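PDB 7BTX: MDM10 isoform 1 from Saccharomyces cerevisiae, which forms part of the ERMES complex tethering the endoplasmic reticulum to mitochondria and takes part in late assembly of the TOM translocase of the mitochondrial outer membrane. Local coordinates for residues N22-I27 against R209-F214. Residues are numbered along the deposited sequence; the frame is centred on the assembly and turned at random.
Sequences NSYEDI and RVLHNF
L211 points from the short strand 209-211 into the loop N22-I27, which follows helix 5-16 inside the beta-barrel. Its CG stands anti to the backbone N (chi1 -171°), and the branched end lies against the loop backbone. The carbonyl O of N22 comes 3.3 Å from L211 CB and lies against both methyls. CD1 of L211 meets the carbonyl O of S23 at 3.3 Å. ND2 of N22 touches L211 CD2 at 3.4 Å, the side chains of N22 and L211 crossing at about a right angle. The same ND2 reaches CB of N213 at 3.7 Å. L211 CD1 also packs on CD1 of I27 at 3.9 Å and sits at the edge of the Y24 ring, near its plane. Two residues earlier on the strand, R209 stretches out toward its guanidinium and passes alongside Y24, its CD 3.8 Å from Y24 CB. The guanidinium has one face over CB of E25; OE1 of E25, 4.3 Å from NH2 of R209, sits to one side of the guanidinium plane, and the salt bridge of R209 goes instead to E196 on strand 194-199. Y24 OH is hydrogen-bonded to T251 and S249 of strand 245-258. With no hydrogen bond between the segments, van der Waals packing joins loop to barrel wall, probably supplemented by weak E25-R209 attraction.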
loop_
_atom_site.group_PDB
_atom_site.type_symbol
_atom_site.label_atom_id
_atom_site.label_comp_id
_atom_site.label_asym_id
_atom_site.label_seq_id
_atom_site.Cartn_x
_atom_site.Cartn_y
_atom_site.Cartn_z
ATOM N N ASN D 22 21.190 -23.735 -32.989
ATOM C CA ASN D 22 22.616 -23.903 -32.769
ATOM C C ASN D 22 23.176 -22.964 -31.710
ATOM O O ASN D 22 24.397 -22.881 -31.569
ATOM C CB ASN D 22 23.378 -23.710 -34.079
ATOM C CG ASN D 22 23.380 -24.949 -34.934
ATOM O OD1 ASN D 22 22.721 -25.000 -35.974
ATOM N ND2 ASN D 22 24.137 -25.955 -34.515
ATOM N N SER D 23 22.338 -22.255 -30.960
ATOM C CA SER D 23 22.842 -21.324 -29.961
ATOM C C SER D 23 23.110 -22.060 -28.657
ATOM O O SER D 23 22.438 -23.047 -28.346
ATOM C CB SER D 23 21.842 -20.196 -29.742
ATOM O OG SER D 23 22.360 -19.224 -28.852
ATOM N N TYR D 24 24.084 -21.579 -27.887
ATOM C CA TYR D 24 24.361 -22.151 -26.575
ATOM C C TYR D 24 23.531 -21.446 -25.506
ATOM O O TYR D 24 24.054 -21.005 -24.481
ATOM C CB TYR D 24 25.857 -22.053 -26.258
ATOM C CG TYR D 24 26.330 -22.963 -25.148
ATOM C CD1 TYR D 24 26.351 -24.335 -25.316
ATOM C CD2 TYR D 24 26.764 -22.443 -23.934
ATOM C CE1 TYR D 24 26.778 -25.164 -24.303
ATOM C CE2 TYR D 24 27.187 -23.264 -22.916
ATOM C CZ TYR D 24 27.195 -24.621 -23.105
ATOM O OH TYR D 24 27.621 -25.440 -22.090
ATOM N N GLU D 25 22.233 -21.305 -25.748
ATOM C CA GLU D 25 21.301 -20.938 -24.696
ATOM C C GLU D 25 20.026 -21.726 -24.930
ATOM O O GLU D 25 19.099 -21.698 -24.115
ATOM C CB GLU D 25 21.040 -19.433 -24.688
ATOM C CG GLU D 25 20.644 -18.870 -26.033
ATOM C CD GLU D 25 20.136 -17.451 -25.945
ATOM O OE1 GLU D 25 20.037 -16.922 -24.819
ATOM O OE2 GLU D 25 19.836 -16.862 -27.003
ATOM N N ASP D 26 19.991 -22.444 -26.051
ATOM C CA ASP D 26 18.885 -23.317 -26.404
ATOM C C ASP D 26 19.360 -24.754 -26.509
ATOM O O ASP D 26 18.735 -25.572 -27.189
ATOM C CB ASP D 26 18.238 -22.886 -27.717
ATOM C CG ASP D 26 17.549 -21.543 -27.615
ATOM O OD1 ASP D 26 18.077 -20.561 -28.176
ATOM O OD2 ASP D 26 16.476 -21.468 -26.984
ATOM N N ILE D 27 20.473 -25.072 -25.853
ATOM C CA ILE D 27 21.024 -26.420 -25.877
ATOM C C ILE D 27 20.299 -27.247 -24.822
ATOM O O ILE D 27 19.925 -28.397 -25.070
ATOM C CB ILE D 27 22.559 -26.395 -25.704
ATOM C CG1 ILE D 27 23.142 -27.800 -25.656
ATOM C CG2 ILE D 27 23.008 -25.529 -24.522
ATOM C CD1 ILE D 27 24.562 -27.860 -26.126
ATOM N N ARG D 209 30.800 -17.930 -26.344
ATOM C CA ARG D 209 30.060 -19.174 -26.471
ATOM C C ARG D 209 30.430 -19.802 -27.797
ATOM O O ARG D 209 30.843 -19.107 -28.722
ATOM C CB ARG D 209 28.542 -18.982 -26.437
ATOM C CG ARG D 209 27.951 -18.478 -25.148
ATOM C CD ARG D 209 26.442 -18.455 -25.292
ATOM N NE ARG D 209 25.802 -17.469 -24.432
ATOM C CZ ARG D 209 24.746 -16.749 -24.793
ATOM N NH1 ARG D 209 24.220 -15.871 -23.953
ATOM N NH2 ARG D 209 24.224 -16.903 -25.998
ATOM N N VAL D 210 30.265 -21.114 -27.887
ATOM C CA VAL D 210 30.481 -21.838 -29.132
ATOM C C VAL D 210 29.650 -23.107 -29.055
ATOM O O VAL D 210 29.428 -23.643 -27.968
ATOM C CB VAL D 210 31.983 -22.112 -29.378
ATOM C CG1 VAL D 210 32.585 -22.994 -28.300
ATOM C CG2 VAL D 210 32.236 -22.684 -30.770
ATOM N N LEU D 211 29.110 -23.549 -30.181
ATOM C CA LEU D 211 28.356 -24.789 -30.252
ATOM C C LEU D 211 28.706 -25.471 -31.562
ATOM O O LEU D 211 28.139 -25.142 -32.608
ATOM C CB LEU D 211 26.857 -24.523 -30.132
ATOM C CG LEU D 211 25.892 -25.697 -29.963
ATOM C CD1 LEU D 211 24.793 -25.302 -29.021
ATOM C CD2 LEU D 211 25.269 -26.102 -31.282
ATOM N N HIS D 212 29.641 -26.410 -31.506
ATOM C CA HIS D 212 30.160 -27.062 -32.702
ATOM C C HIS D 212 29.296 -28.277 -33.000
ATOM O O HIS D 212 29.412 -29.319 -32.360
ATOM C CB HIS D 212 31.621 -27.445 -32.521
ATOM C CG HIS D 212 32.299 -27.832 -33.796
ATOM N ND1 HIS D 212 33.290 -27.067 -34.370
ATOM C CD2 HIS D 212 32.132 -28.900 -34.608
ATOM C CE1 HIS D 212 33.701 -27.647 -35.483
ATOM N NE2 HIS D 212 33.014 -28.763 -35.649
ATOM N N ASN D 213 28.431 -28.140 -33.993
ATOM C CA ASN D 213 27.624 -29.260 -34.441
ATOM C C ASN D 213 28.474 -30.240 -35.244
ATOM O O ASN D 213 29.300 -29.848 -36.072
ATOM C CB ASN D 213 26.458 -28.750 -35.283
ATOM C CG ASN D 213 25.404 -29.803 -35.519
ATOM O OD1 ASN D 213 25.425 -30.866 -34.908
ATOM N ND2 ASN D 213 24.465 -29.508 -36.408
ATOM N N PHE D 214 28.275 -31.526 -34.982
ATOM C CA PHE D 214 28.878 -32.612 -35.746
ATOM C C PHE D 214 27.786 -33.332 -36.534
ATOM O O PHE D 214 26.621 -32.927 -36.523
ATOM C CB PHE D 214 29.612 -33.603 -34.836
ATOM C CG PHE D 214 30.737 -33.001 -34.047
ATOM C CD1 PHE D 214 31.954 -32.736 -34.643
ATOM C CD2 PHE D 214 30.588 -32.737 -32.697
ATOM C CE1 PHE D 214 32.998 -32.196 -33.909
ATOM C CE2 PHE D 214 31.625 -32.198 -31.959
ATOM C CZ PHE D 214 32.829 -31.927 -32.565
#